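Putative glyoxalase superfamily protein (Ralstonia eutropha, PDB 3IUZ) probably acts as an iron(II)-dependent 2-oxoadipate dioxygenase/decarboxylase that uses dioxygen to convert 2-oxoadipate into 2-hydroxyglutarate. Local coordinates at residues T104-P109 with G198-C203; Q176-Q181 with V190-E195. All blocks are in the same frame, centred on the assembly; numbering follows the deposited sequence.

Contact 1 of 2, residues T104-P109 with G198-C203; sequences TRILRP and GLLVPC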
loop_
_atom_site.group_PDB
_atom_site.type_symbol
_atom_site.label_atom_id
_atom_site.label_comp_id
_atom_site.label_asym_id
_atom_site.label_seq_id
_atom_site.Cartn_x
_atom_site.Cartn_y
_atom_site.Cartn_z
ATOM N N THR A 104 -0.515 3.012 11.800
ATOM C CA THR A 104 -1.789 3.080 12.520
ATOM C C THR A 104 -2.087 4.520 13.038
ATOM O O THR A 104 -3.235 4.907 13.109
ATOM C CB THR A 104 -1.878 2.080 13.665
ATOM O OG1 THR A 104 -0.717 2.138 14.464
ATOM C CG2 THR A 104 -2.023 0.627 13.094
ATOM N N ARG A 105 -1.052 5.255 13.406
ATOM C CA ARG A 105 -1.140 6.666 13.765
ATOM C C ARG A 105 -1.681 7.563 12.629
ATOM O O ARG A 105 -2.091 8.691 12.901
ATOM C CB ARG A 105 0.200 7.198 14.223
ATOM C CG ARG A 105 1.208 7.449 13.064
ATOM C CD ARG A 105 2.627 7.720 13.507
ATOM N NE ARG A 105 3.541 7.731 12.359
ATOM C CZ ARG A 105 4.619 8.507 12.222
ATOM N NH1 ARG A 105 5.001 9.372 13.158
ATOM N NH2 ARG A 105 5.367 8.373 11.145
ATOM N N ILE A 106 -1.691 7.037 11.387
ATOM C CA ILE A 106 -2.267 7.684 10.233
ATOM C C ILE A 106 -3.644 7.088 9.922
ATOM O O ILE A 106 -4.633 7.816 9.750
ATOM C CB ILE A 106 -1.355 7.535 8.966
ATOM C CG1 ILE A 106 0.026 8.172 9.154
ATOM C CG2 ILE A 106 -2.062 8.084 7.722
ATOM C CD1 ILE A 106 1.095 7.797 8.003
ATOM N N LEU A 107 -3.730 5.760 9.830
ATOM C CA LEU A 107 -4.963 5.142 9.365
ATOM C C LEU A 107 -6.108 5.311 10.366
ATOM O O LEU A 107 -7.263 5.391 9.966
ATOM C CB LEU A 107 -4.763 3.626 9.133
ATOM C CG LEU A 107 -3.667 3.286 8.113
ATOM C CD1 LEU A 107 -3.408 1.821 7.899
ATOM C CD2 LEU A 107 -4.000 3.950 6.769
ATOM N N ARG A 108 -5.781 5.311 11.665
ATOM C CA ARG A 108 -6.804 5.363 12.717
ATOM C C ARG A 108 -7.546 6.700 12.643
ATOM O O ARG A 108 -8.744 6.693 12.501
ATOM C CB ARG A 108 -6.199 5.082 14.087
ATOM C CG ARG A 108 -5.728 3.656 14.243
ATOM C CD ARG A 108 -6.835 2.635 14.412
ATOM N NE ARG A 108 -7.390 2.720 15.744
ATOM C CZ ARG A 108 -8.655 2.916 16.066
ATOM N NH1 ARG A 108 -9.607 3.043 15.149
ATOM N NH2 ARG A 108 -8.974 3.020 17.359
ATOM N N PRO A 109 -6.841 7.840 12.644
ATOM C CA PRO A 109 -7.600 9.091 12.521
ATOM C C PRO A 109 -8.278 9.294 11.140
ATOM O O PRO A 109 -9.251 10.034 11.020
ATOM C CB PRO A 109 -6.537 10.156 12.784
ATOM C CG PRO A 109 -5.215 9.448 12.513
ATOM C CD PRO A 109 -5.423 8.093 12.982
ATOM N N GLY A 198 -1.662 15.128 0.093
ATOM C CA GLY A 198 -0.319 15.437 -0.417
ATOM C C GLY A 198 0.778 15.154 0.608
ATOM O O GLY A 198 1.879 14.767 0.251
ATOM N N LEU A 199 0.461 15.364 1.883
ATOM C CA LEU A 199 1.439 15.224 2.953
ATOM C C LEU A 199 1.521 13.801 3.380
ATOM O O LEU A 199 2.570 13.377 3.880
ATOM C CB LEU A 199 1.076 16.074 4.163
ATOM C CG LEU A 199 1.185 17.594 3.965
ATOM C CD1 LEU A 199 0.500 18.322 5.168
ATOM C CD2 LEU A 199 2.670 17.956 3.810
ATOM N N LEU A 200 0.450 13.045 3.175
ATOM C CA LEU A 200 0.473 11.645 3.583
ATOM C C LEU A 200 1.136 10.746 2.554
ATOM O O LEU A 200 1.731 9.723 2.927
ATOM C CB LEU A 200 -0.933 11.112 3.872
ATOM C CG LEU A 200 -1.638 11.743 5.085
ATOM C CD1 LEU A 200 -3.040 11.113 5.266
ATOM C CD2 LEU A 200 -0.789 11.572 6.395
ATOM N N VAL A 201 1.010 11.090 1.278
ATOM C CA VAL A 201 1.519 10.210 0.233
ATOM C C VAL A 201 3.023 9.874 0.416
ATOM O O VAL A 201 3.401 8.684 0.277
ATOM C CB VAL A 201 1.174 10.739 -1.167
ATOM C CG1 VAL A 201 2.080 10.087 -2.253
ATOM C CG2 VAL A 201 -0.350 10.544 -1.451
ATOM N N PRO A 202 3.859 10.849 0.793
ATOM C CA PRO A 202 5.281 10.537 1.004
ATOM C C PRO A 202 5.607 9.635 2.192
ATOM O O PRO A 202 6.760 9.206 2.309
ATOM C CB PRO A 202 5.929 11.938 1.145
ATOM C CG PRO A 202 5.021 12.833 0.367
ATOM C CD PRO A 202 3.647 12.303 0.791
ATOM N N CYS A 203 4.624 9.297 3.050
ATOM C CA CYS A 203 4.855 8.324 4.113
ATOM C C CYS A 203 4.946 6.903 3.569
ATOM O O CYS A 203 5.545 6.002 4.198
ATOM C CB CYS A 203 3.715 8.372 5.158
ATOM S SG CYS A 203 3.507 9.989 5.970
#

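Contact 2 of 2, residues Q176-Q181 with V190-E195; sequences QTLLWQ and VADGAE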
loop_
_atom_site.group_PDB
_atom_site.type_symbol
_atom_site.label_atom_id
_atom_site.label_comp_id
_atom_site.label_asym_id
_atom_site.label_seq_id
_atom_site.Cartn_x
_atom_site.Cartn_y
_atom_site.Cartn_z
ATOM N N GLN A 176 0.004 16.022 10.841
ATOM C CA GLN A 176 -0.657 15.613 12.094
ATOM C C GLN A 176 -1.729 16.573 12.514
ATOM O O GLN A 176 -2.742 16.151 13.041
ATOM C CB GLN A 176 0.362 15.427 13.195
ATOM C CG GLN A 176 1.321 14.268 12.923
ATOM C CD GLN A 176 2.303 14.004 14.052
ATOM O OE1 GLN A 176 1.907 13.770 15.224
ATOM N NE2 GLN A 176 3.602 13.952 13.696
ATOM N N THR A 177 -1.504 17.878 12.290
ATOM C CA THR A 177 -2.522 18.879 12.543
ATOM C C THR A 177 -3.824 18.570 11.803
ATOM O O THR A 177 -4.944 18.551 12.400
ATOM C CB THR A 177 -2.021 20.275 12.101
ATOM O OG1 THR A 177 -0.852 20.618 12.870
ATOM C CG2 THR A 177 -3.126 21.344 12.282
ATOM N N LEU A 178 -3.704 18.264 10.511
ATOM C CA LEU A 178 -4.898 18.083 9.660
ATOM C C LEU A 178 -5.590 16.733 9.946
ATOM O O LEU A 178 -6.824 16.645 9.950
ATOM C CB LEU A 178 -4.519 18.215 8.158
ATOM C CG LEU A 178 -4.093 19.645 7.731
ATOM C CD1 LEU A 178 -3.605 19.716 6.241
ATOM C CD2 LEU A 178 -5.273 20.625 7.974
ATOM N N LEU A 179 -4.770 15.715 10.185
ATOM C CA LEU A 179 -5.240 14.392 10.564
ATOM C C LEU A 179 -6.150 14.414 11.809
ATOM O O LEU A 179 -7.227 13.837 11.828
ATOM C CB LEU A 179 -4.012 13.534 10.841
ATOM C CG LEU A 179 -4.115 12.051 10.596
ATOM C CD1 LEU A 179 -4.878 11.819 9.296
ATOM C CD2 LEU A 179 -2.653 11.468 10.610
ATOM N N TRP A 180 -5.706 15.108 12.864
ATOM C CA TRP A 180 -6.444 15.165 14.109
ATOM C C TRP A 180 -7.617 16.152 14.102
ATOM O O TRP A 180 -8.594 15.908 14.827
ATOM C CB TRP A 180 -5.447 15.315 15.282
ATOM C CG TRP A 180 -4.691 14.049 15.351
ATOM C CD1 TRP A 180 -3.443 13.776 14.841
ATOM C CD2 TRP A 180 -5.222 12.789 15.776
ATOM N NE1 TRP A 180 -3.161 12.453 14.993
ATOM C CE2 TRP A 180 -4.233 11.823 15.557
ATOM C CE3 TRP A 180 -6.444 12.389 16.328
ATOM C CZ2 TRP A 180 -4.426 10.469 15.869
ATOM C CZ3 TRP A 180 -6.635 11.043 16.627
ATOM C CH2 TRP A 180 -5.594 10.110 16.434
ATOM N N GLN A 181 -7.574 17.210 13.271
ATOM C CA GLN A 181 -8.772 18.020 12.977
ATOM C C GLN A 181 -9.840 17.138 12.308
ATOM O O GLN A 181 -11.033 17.234 12.623
ATOM C CB GLN A 181 -8.447 19.217 12.050
ATOM C CG GLN A 181 -7.573 20.256 12.831
ATOM C CD GLN A 181 -7.215 21.470 12.038
ATOM O OE1 GLN A 181 -7.704 21.659 10.907
ATOM N NE2 GLN A 181 -6.352 22.302 12.618
ATOM N N VAL A 190 -12.250 21.043 1.450
ATOM C CA VAL A 190 -11.714 20.260 0.363
ATOM C C VAL A 190 -10.222 20.638 0.178
ATOM O O VAL A 190 -9.400 19.762 -0.011
ATOM C CB VAL A 190 -12.549 20.372 -0.939
ATOM C CG1 VAL A 190 -11.844 19.638 -2.096
ATOM C CG2 VAL A 190 -13.993 19.815 -0.743
ATOM N N ALA A 191 -9.873 21.932 0.289
ATOM C CA ALA A 191 -8.468 22.340 0.157
ATOM C C ALA A 191 -7.598 21.659 1.213
ATOM O O ALA A 191 -6.522 21.172 0.913
ATOM C CB ALA A 191 -8.345 23.874 0.278
ATOM N N ASP A 192 -8.052 21.644 2.462
ATOM C CA ASP A 192 -7.258 21.063 3.540
ATOM C C ASP A 192 -7.151 19.547 3.392
ATOM O O ASP A 192 -6.130 18.963 3.713
ATOM C CB ASP A 192 -7.814 21.391 4.935
ATOM C CG ASP A 192 -7.560 22.832 5.378
ATOM O OD1 ASP A 192 -6.897 23.597 4.647
ATOM O OD2 ASP A 192 -8.043 23.172 6.486
ATOM N N GLY A 193 -8.204 18.907 2.923
ATOM C CA GLY A 193 -8.141 17.483 2.623
ATOM C C GLY A 193 -7.164 17.126 1.514
ATOM O O GLY A 193 -6.469 16.116 1.604
ATOM N N ALA A 194 -7.158 17.946 0.469
ATOM C CA ALA A 194 -6.231 17.804 -0.641
ATOM C C ALA A 194 -4.809 18.009 -0.117
ATOM O O ALA A 194 -3.898 17.271 -0.515
ATOM C CB ALA A 194 -6.535 18.828 -1.769
ATOM N N GLU A 195 -4.629 18.987 0.782
ATOM C CA GLU A 195 -3.307 19.232 1.364
ATOM C C GLU A 195 -2.883 18.041 2.198
ATOM O O GLU A 195 -1.749 17.548 2.054
ATOM C CB GLU A 195 -3.304 20.501 2.213
ATOM C CG GLU A 195 -1.970 20.784 2.885
ATOM C CD GLU A 195 -2.013 22.016 3.778
ATOM O OE1 GLU A 195 -3.079 22.709 3.888
ATOM O OE2 GLU A 195 -0.965 22.297 4.371
HETATM O O HOH W 1 -7.361 23.639 9.082
#

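Contact 1 of 2, residues T104-P109 with G198-C203
I106 meets L200 and C203 through methyl groups and a sulfur, with no ring, amide or carboxylate at the interface. The two branches of I106 divide the work. CG2, anti to the backbone N because chi1 is -61°, faces the forked end of L200, 3.9 Å from CD2 and 4.0 Å from CD1, while the two side chains lie antiparallel, each running past the other's end. The longer branch is extended (chi2 169°) and carries I106 CD1 to C203, 3.8 Å from SG. A beta-branched residue suits the place because it offers two separate methyl ends to two neighbours. Helix 101-110 fills the helix position of a beta-alpha-beta-beta-beta module, consistent with the glyoxalase clan, between strands 80-87 and 112-120. L107 packs on Y112 of the second strand, whereas I106 points to the end of helix 190-200. The 3-10 bond from C203 N to L200 O, 2.9 Å, closes a turn in which L200 and C203 both point toward I106. The small, weakly polar thiol fits this buried setting, with P170 also against C203; L171 and L49 of helix 42-60 touch L200.

Contact 2 of 2, residues Q176-Q181 with V190-E195
L178 drives its two methyl groups between D192 and E195, crossing each of these side chains at about a right angle, and this is the tight part of the contact. CD1 of L178 stands over the face of the E195 carboxylate, 3.7 Å from CD and somewhat nearer OE1 than OE2. The same methyl lies 3.7 Å from the backbone O of D192, and the other, CD2, rests 4.0 Å from D192 CB. Leucine suits the spot because its fork can touch both residues, one helical turn apart, at once. E195 is reached because its chain is extended, with CG anti to the backbone N (chi1 178°); its CB and CG pass across L178 CD1 while OE2 continues to a salt bridge with R174, one turn before L178. The two helices, 173-185 and 190-200, run in roughly opposite directions as an alpha-alpha hairpin, joined through the short strand 187-188. G193 and A194 lie on other sides of the second helix, A194 against A12 of helix 4-14. Toward Q181 the packing gives way to solvent. There the side chains stay apart and one water bridges them, donating to Q181 OE1 and to D192 OD2, each at 2.7 Å, and so spending both its protons. D192 lies in the first turn of its helix, where the helix dipole would probably stabilise a negative carboxylate.

In the fold
Both contacts use helix 190-200: contact 2 takes its beginning and contact 1 its C-terminal part with the 3-10 segment 201-203. Their centres are about 11 Å apart, and in sequence both segments of contact 2 fall between the two segments of contact 1. They also meet directly between the other two helices, where the ring of P109 packs on W180, with CG 3.6 Å from CZ2. Helices 101-110, 173-185 and 190-200 therefore touch pairwise. Contact 1 is buried, about 11 Å from the chain centre, while contact 2 lies farther out, at about 20 Å. The residues that bind the iron are not identified here, so neither contact can be placed relative to the active site.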